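Local structure of pectate lyase (Paenibacillus sp. 0602, 5GT5) at residues V162-C167 with V186-S191. The protein cleaves the alpha-1,4-linked galacturonan of polygalacturonate and partly methylated pectin by endo-acting elimination, probably with calcium as cofactor. The protein carries 1 engineered substitution. Numbering follows the deposited sequence.
Sequences VWIDHC and VTISWS
Residues 162-165 and 186-189 pair in parallel on successive coils of the right-handed parallel beta-helix of polysaccharide lyase family 1, their axes 4.8 Å apart. Backbone bonds run from Thr187 N to Val162 O, Ile164 N to Thr187 O, Ser189 N to Ile164 O and His166 N to Ser189 O. Val162 packs beside Val186 and Ile164 beside Ile188; Val177 touches both isoleucines.

On the face of Trp163, Asp165 and Ser189, side-chain hydrogen bonds run in series. Ser189 OG receives Trp163 NE1 at 3.0 Å, tilted 16° from the indole plane, and donates to the anti lone pair of Asp165 OD2 at 2.7 Å. Asp165 CB lies over one face of the Trp163 ring, toward its rim, and a chi1 of 168°, with CG opposite the backbone N, swings the carboxylate toward Ser189 and His166, OD1 accepting from His166 ND1 at 2.7 Å. Arg128 forms a salt bridge to OD1, so the buried carboxylate is probably ionised.

Where both strands turn, the rings of His166 and Trp190 run nearly parallel but slid apart, and Trp190 CB sits over the imidazole in a CH-pi contact, 3.5 Å from the ring centroid. Replacing His166 by alanine removes the imidazole, which would probably open a gap over Trp190 CB and leave Asp165 OD1 without its histidine mate, though still with Arg128. Ser191 OG accepts Cys167 N at 3.1 Å and donates to Ser189 O from above the carbonyl plane.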
ATOM      1  N   VAL A 162       1.143  -3.446  -7.910  1.00  5.30           N
ATOM      2  CA  VAL A 162       0.774  -3.994  -9.199  1.00  4.14           C
ATOM      3  C   VAL A 162       2.011  -4.643  -9.784  1.00  6.19           C
ATOM      4  O   VAL A 162       3.030  -3.975  -9.940  1.00  6.67           O
ATOM      5  CB  VAL A 162       0.266  -2.904 -10.165  1.00  5.00           C
ATOM      6  CG1 VAL A 162      -0.120  -3.546 -11.506  1.00  6.60           C
ATOM      7  CG2 VAL A 162      -0.942  -2.142  -9.571  1.00  7.13           C
ATOM      8  N   TRP A 163       1.904  -5.924 -10.137  1.00  5.73           N
ATOM      9  CA  TRP A 163       2.957  -6.646 -10.814  1.00  4.48           C
ATOM     10  C   TRP A 163       2.439  -7.058 -12.184  1.00  5.76           C
ATOM     11  O   TRP A 163       1.495  -7.843 -12.282  1.00  6.47           O
ATOM     12  CB  TRP A 163       3.336  -7.894  -9.990  1.00  7.22           C
ATOM     13  CG  TRP A 163       4.556  -8.610 -10.480  1.00  6.89           C
ATOM     14  CD1 TRP A 163       5.588  -8.055 -11.192  1.00  7.44           C
ATOM     15  CD2 TRP A 163       4.897 -10.004 -10.284  1.00  5.80           C
ATOM     16  NE1 TRP A 163       6.562  -9.020 -11.436  1.00  6.26           N
ATOM     17  CE2 TRP A 163       6.152 -10.217 -10.915  1.00  6.78           C
ATOM     18  CE3 TRP A 163       4.252 -11.094  -9.674  1.00  7.35           C
ATOM     19  CZ2 TRP A 163       6.792 -11.469 -10.915  1.00  8.13           C
ATOM     20  CZ3 TRP A 163       4.893 -12.322  -9.669  1.00  7.57           C
ATOM     21  CH2 TRP A 163       6.136 -12.509 -10.287  1.00  7.12           C
ATOM     22  N   ILE A 164       3.070  -6.548 -13.237  1.00  5.48           N
ATOM     23  CA  ILE A 164       2.810  -6.962 -14.605  1.00  5.72           C
ATOM     24  C   ILE A 164       4.042  -7.727 -15.058  1.00  5.89           C
ATOM     25  O   ILE A 164       5.150  -7.176 -15.037  1.00  6.71           O
ATOM     26  CB  ILE A 164       2.568  -5.756 -15.497  1.00  5.89           C
ATOM     27  CG1 ILE A 164       1.257  -5.072 -15.070  1.00  7.18           C
ATOM     28  CG2 ILE A 164       2.463  -6.200 -16.977  1.00  7.40           C
ATOM     29  CD1 ILE A 164       1.133  -3.608 -15.504  1.00  8.11           C
ATOM     30  N   ASP A 165       3.881  -8.996 -15.453  1.00  5.38           N
ATOM     31  CA  ASP A 165       5.062  -9.827 -15.646  1.00  6.27           C
ATOM     32  C   ASP A 165       4.847 -10.875 -16.731  1.00  4.74           C
ATOM     33  O   ASP A 165       3.756 -11.427 -16.856  1.00  6.18           O
ATOM     34  CB  ASP A 165       5.459 -10.484 -14.303  1.00  7.15           C
ATOM     35  CG  ASP A 165       6.477 -11.575 -14.474  1.00  6.94           C
ATOM     36  OD1 ASP A 165       6.042 -12.734 -14.708  1.00  8.70           O
ATOM     37  OD2 ASP A 165       7.701 -11.312 -14.410  1.00  7.80           O
ATOM     38  N   HIS A 166       5.873 -11.115 -17.547  1.00  6.17           N
ATOM     39  CA  HIS A 166       5.739 -12.056 -18.668  1.00  5.74           C
ATOM     40  C   HIS A 166       4.556 -11.719 -19.577  1.00  6.65           C
ATOM     41  O   HIS A 166       3.826 -12.587 -20.067  1.00  6.32           O
ATOM     42  CB  HIS A 166       5.671 -13.508 -18.167  1.00  6.31           C
ATOM     43  CG  HIS A 166       7.010 -14.081 -17.812  1.00  5.82           C
ATOM     44  ND1 HIS A 166       7.504 -14.077 -16.525  1.00  6.74           N
ATOM     45  CD2 HIS A 166       7.951 -14.660 -18.593  1.00  7.31           C
ATOM     46  CE1 HIS A 166       8.703 -14.651 -16.526  1.00  7.66           C
ATOM     47  NE2 HIS A 166       9.009 -14.983 -17.766  1.00  7.27           N
ATOM     48  N   CYS A 167       4.402 -10.435 -19.849  1.00  6.23           N
ATOM     49  CA  CYS A 167       3.416  -9.986 -20.819  1.00  6.19           C
ATOM     50  C   CYS A 167       4.096  -9.460 -22.065  1.00  6.30           C
ATOM     51  O   CYS A 167       5.296  -9.162 -22.053  1.00  6.71           O
ATOM     52  CB  CYS A 167       2.510  -8.895 -20.224  1.00  4.99           C
ATOM     53  SG  CYS A 167       1.396  -9.518 -18.926  1.00  6.80           S
ATOM     54  N   VAL A 186       4.674  -0.484  -8.174  1.00  6.11           N
ATOM     55  CA  VAL A 186       4.508  -1.146  -9.459  1.00  5.99           C
ATOM     56  C   VAL A 186       5.826  -1.801  -9.868  1.00  4.01           C
ATOM     57  O   VAL A 186       6.878  -1.175  -9.773  1.00  6.07           O
ATOM     58  CB  VAL A 186       4.096  -0.128 -10.535  1.00  6.17           C
ATOM     59  CG1 VAL A 186       3.910  -0.819 -11.903  1.00  6.51           C
ATOM     60  CG2 VAL A 186       2.856   0.642 -10.095  1.00  8.04           C
ATOM     61  N   THR A 187       5.751  -3.066 -10.289  1.00  5.84           N
ATOM     62  CA  THR A 187       6.867  -3.728 -10.951  1.00  5.55           C
ATOM     63  C   THR A 187       6.403  -4.255 -12.275  1.00  4.38           C
ATOM     64  O   THR A 187       5.374  -4.943 -12.347  1.00  5.44           O
ATOM     65  CB  THR A 187       7.453  -4.885 -10.122  1.00  5.36           C
ATOM     66  OG1 THR A 187       8.041  -4.345  -8.934  1.00  7.21           O
ATOM     67  CG2 THR A 187       8.534  -5.646 -10.930  1.00  7.23           C
ATOM     68  N   ILE A 188       7.159  -3.933 -13.323  1.00  4.54           N
ATOM     69  CA  ILE A 188       6.935  -4.555 -14.613  1.00  4.06           C
ATOM     70  C   ILE A 188       8.173  -5.344 -15.020  1.00  5.67           C
ATOM     71  O   ILE A 188       9.261  -4.767 -15.170  1.00  5.94           O
ATOM     72  CB  ILE A 188       6.584  -3.512 -15.714  1.00  4.04           C
ATOM     73  CG1 ILE A 188       5.438  -2.574 -15.277  1.00  6.32           C
ATOM     74  CG2 ILE A 188       6.255  -4.230 -17.020  1.00  5.59           C
ATOM     75  CD1 ILE A 188       5.006  -1.514 -16.332  1.00  7.69           C
ATOM     76  N   SER A 189       8.023  -6.673 -15.177  1.00  6.64           N
ATOM     77  CA  SER A 189       9.201  -7.514 -15.386  1.00  5.35           C
ATOM     78  C   SER A 189       8.991  -8.577 -16.442  1.00  6.61           C
ATOM     79  O   SER A 189       7.850  -8.972 -16.742  1.00  6.27           O
ATOM     80  CB  SER A 189       9.677  -8.160 -14.081  1.00  7.73           C
ATOM     81  OG  SER A 189       8.666  -8.991 -13.514  1.00  7.34           O
ATOM     82  N   TRP A 190      10.100  -9.011 -17.038  1.00  5.91           N
ATOM     83  CA  TRP A 190      10.098 -10.136 -17.961  1.00  5.56           C
ATOM     84  C   TRP A 190       9.101  -9.947 -19.094  1.00  5.35           C
ATOM     85  O   TRP A 190       8.457 -10.903 -19.528  1.00  6.92           O
ATOM     86  CB  TRP A 190       9.852 -11.476 -17.203  1.00  6.12           C
ATOM     87  CG  TRP A 190      11.064 -11.860 -16.418  1.00  7.17           C
ATOM     88  CD1 TRP A 190      11.260 -11.733 -15.064  1.00  9.60           C
ATOM     89  CD2 TRP A 190      12.288 -12.387 -16.954  1.00  7.61           C
ATOM     90  NE1 TRP A 190      12.535 -12.164 -14.733  1.00 10.06           N
ATOM     91  CE2 TRP A 190      13.170 -12.581 -15.874  1.00  9.11           C
ATOM     92  CE3 TRP A 190      12.695 -12.762 -18.232  1.00 10.12           C
ATOM     93  CZ2 TRP A 190      14.459 -13.081 -16.049  1.00 11.93           C
ATOM     94  CZ3 TRP A 190      13.984 -13.275 -18.397  1.00  9.40           C
ATOM     95  CH2 TRP A 190      14.841 -13.422 -17.315  1.00  8.56           C
ATOM     96  N   SER A 191       8.974  -8.719 -19.576  1.00  6.39           N
ATOM     97  CA  SER A 191       7.951  -8.369 -20.571  1.00  5.61           C
ATOM     98  C   SER A 191       8.542  -7.815 -21.848  1.00  4.91           C
ATOM     99  O   SER A 191       9.627  -7.229 -21.832  1.00  7.13           O
ATOM    100  CB  SER A 191       6.901  -7.409 -19.981  1.00  6.27           C
ATOM    101  OG  SER A 191       6.196  -8.067 -18.915  1.00  5.07           O
TER